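Mannosephosphate isomerase, putative (PDB 1ZX5) probably interconverts mannose 6-phosphate and fructose 6-phosphate as a zinc-dependent isomerase of the type 1 family. Local coordinates at residues Gly239-Thr245 against Thr281-Glu287. Sequence-based numbering, arbitrary orientation.
Sequences GTAEIKT and TDSFTVE
Ile243 and Phe284 meet on the inner face of an antiparallel strand pair in the cupin domain, where strand 240-244 edges a sheet beside strand 283-288. Ile243 CB lies over one ring face of Phe284, 4.1 Å from the ring centroid in a CH-pi contact, while Ile243 CG2 reaches Phe284 CZ. Chi1 of Phe284, 56°, sets CG between backbone N and carbonyl carbon, which carries the ring across to Ile243; Phe7 meets it edge-to-face. Farther along, Ile243 CD1 packs on Val286 CG2 at 3.8 Å. Between the backbones, Ile243 N donates to Phe284 O at 2.8 Å, almost straight at 173°; Phe284 N returns a longer, more bent bond to Ile243 O, and Ala241 and Val286 bond both ways. Just past the strand, Thr245 OG1 donates to Thr281 O, 2.7 Å away and in the carbonyl plane, while bonding Gly247 N. A valine here would probably leave Thr281 O and Gly247 N without their shared hydroxyl mate. The outer face is looser: Lys244 CD lies against Ser283 CB at 3.6 Å, and a water held by Thr240 OG1 gives only a weak bond to Glu287 OE2, while Glu287 OE1 salt-bridges Arg262. The chemistry implies a two-faced ribbon, apolar where Phe284 meets strands 250-256 and 274-277, polar towards solvent.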
# COMPACT_ATOMS: atom_id res chain seq x y z
N GLY A 239 6.13 -25.96 -2.26
CA GLY A 239 6.78 -26.71 -1.18
C GLY A 239 7.13 -25.75 -0.05
O GLY A 239 6.34 -24.88 0.30
N THR A 240 8.35 -25.87 0.47
CA THR A 240 8.79 -25.09 1.62
C THR A 240 9.85 -24.07 1.22
O THR A 240 10.82 -24.43 0.56
CB THR A 240 9.32 -25.99 2.77
OG1 THR A 240 8.30 -26.94 3.12
CG2 THR A 240 9.69 -25.17 4.03
N ALA A 241 9.65 -22.82 1.60
CA ALA A 241 10.64 -21.79 1.33
C ALA A 241 11.01 -21.10 2.63
O ALA A 241 10.15 -20.79 3.46
CB ALA A 241 10.11 -20.76 0.33
N GLU A 242 12.31 -20.86 2.80
CA GLU A 242 12.80 -20.10 3.92
C GLU A 242 12.80 -18.61 3.57
O GLU A 242 13.22 -18.21 2.49
CB GLU A 242 14.21 -20.56 4.31
CG GLU A 242 14.78 -19.76 5.47
CD GLU A 242 16.05 -20.35 6.03
OE1 GLU A 242 16.99 -20.66 5.25
OE2 GLU A 242 16.12 -20.51 7.25
N ILE A 243 12.34 -17.79 4.50
CA ILE A 243 12.26 -16.36 4.28
C ILE A 243 13.02 -15.62 5.38
O ILE A 243 12.87 -15.94 6.56
CB ILE A 243 10.77 -15.90 4.18
CG1 ILE A 243 10.11 -16.54 2.95
CG2 ILE A 243 10.66 -14.35 4.14
CD1 ILE A 243 8.73 -16.03 2.67
N LYS A 244 13.85 -14.65 4.98
CA LYS A 244 14.60 -13.81 5.92
C LYS A 244 13.94 -12.45 6.04
O LYS A 244 13.60 -11.84 5.03
CB LYS A 244 16.05 -13.59 5.44
CG LYS A 244 16.77 -14.83 4.97
CD LYS A 244 17.15 -15.68 6.14
CE LYS A 244 18.31 -16.59 5.81
NZ LYS A 244 18.80 -17.26 7.06
N THR A 245 13.78 -11.96 7.27
CA THR A 245 13.26 -10.61 7.48
C THR A 245 14.27 -9.51 7.12
O THR A 245 13.88 -8.41 6.71
CB THR A 245 12.79 -10.38 8.94
OG1 THR A 245 13.89 -10.60 9.83
CG2 THR A 245 11.63 -11.31 9.31
N THR A 281 12.29 -11.73 14.70
CA THR A 281 12.34 -13.01 13.99
C THR A 281 13.31 -12.81 12.82
O THR A 281 13.07 -11.98 11.95
CB THR A 281 10.91 -13.47 13.53
OG1 THR A 281 10.19 -13.95 14.68
CG2 THR A 281 10.96 -14.59 12.50
N ASP A 282 14.41 -13.56 12.85
CA ASP A 282 15.44 -13.51 11.83
C ASP A 282 14.96 -14.17 10.54
O ASP A 282 15.12 -13.64 9.45
CB ASP A 282 16.76 -14.16 12.33
CG ASP A 282 16.55 -15.60 12.91
OD1 ASP A 282 15.40 -15.96 13.29
OD2 ASP A 282 17.54 -16.39 12.99
N SER A 283 14.36 -15.35 10.68
CA SER A 283 13.84 -16.10 9.55
C SER A 283 12.81 -17.13 9.97
O SER A 283 12.66 -17.44 11.16
CB SER A 283 14.96 -16.78 8.78
OG SER A 283 15.58 -17.73 9.60
N PHE A 284 12.12 -17.67 8.98
CA PHE A 284 11.03 -18.61 9.20
C PHE A 284 10.79 -19.32 7.87
O PHE A 284 11.31 -18.90 6.83
CB PHE A 284 9.78 -17.85 9.66
CG PHE A 284 9.34 -16.75 8.71
CD1 PHE A 284 8.40 -17.01 7.72
CD2 PHE A 284 9.88 -15.47 8.82
CE1 PHE A 284 7.98 -15.99 6.86
CE2 PHE A 284 9.48 -14.46 7.94
CZ PHE A 284 8.53 -14.72 6.96
N THR A 285 10.00 -20.38 7.90
CA THR A 285 9.58 -21.00 6.65
C THR A 285 8.10 -20.79 6.36
O THR A 285 7.28 -20.61 7.27
CB THR A 285 9.91 -22.51 6.59
OG1 THR A 285 9.15 -23.21 7.58
CG2 THR A 285 11.40 -22.75 6.81
N VAL A 286 7.78 -20.77 5.06
CA VAL A 286 6.41 -20.78 4.58
C VAL A 286 6.24 -22.02 3.70
O VAL A 286 7.18 -22.41 2.99
CB VAL A 286 6.02 -19.47 3.83
CG1 VAL A 286 6.29 -18.27 4.72
CG2 VAL A 286 6.80 -19.30 2.54
N GLU A 287 5.08 -22.67 3.78
CA GLU A 287 4.85 -23.88 3.01
C GLU A 287 3.52 -23.84 2.29
O GLU A 287 2.47 -23.60 2.89
CB GLU A 287 4.93 -25.12 3.91
CG GLU A 287 4.93 -26.41 3.13
CD GLU A 287 4.54 -27.61 3.97
OE1 GLU A 287 4.14 -27.41 5.13
OE2 GLU A 287 4.66 -28.75 3.47
O HOH W 1 7.48 -29.07 1.75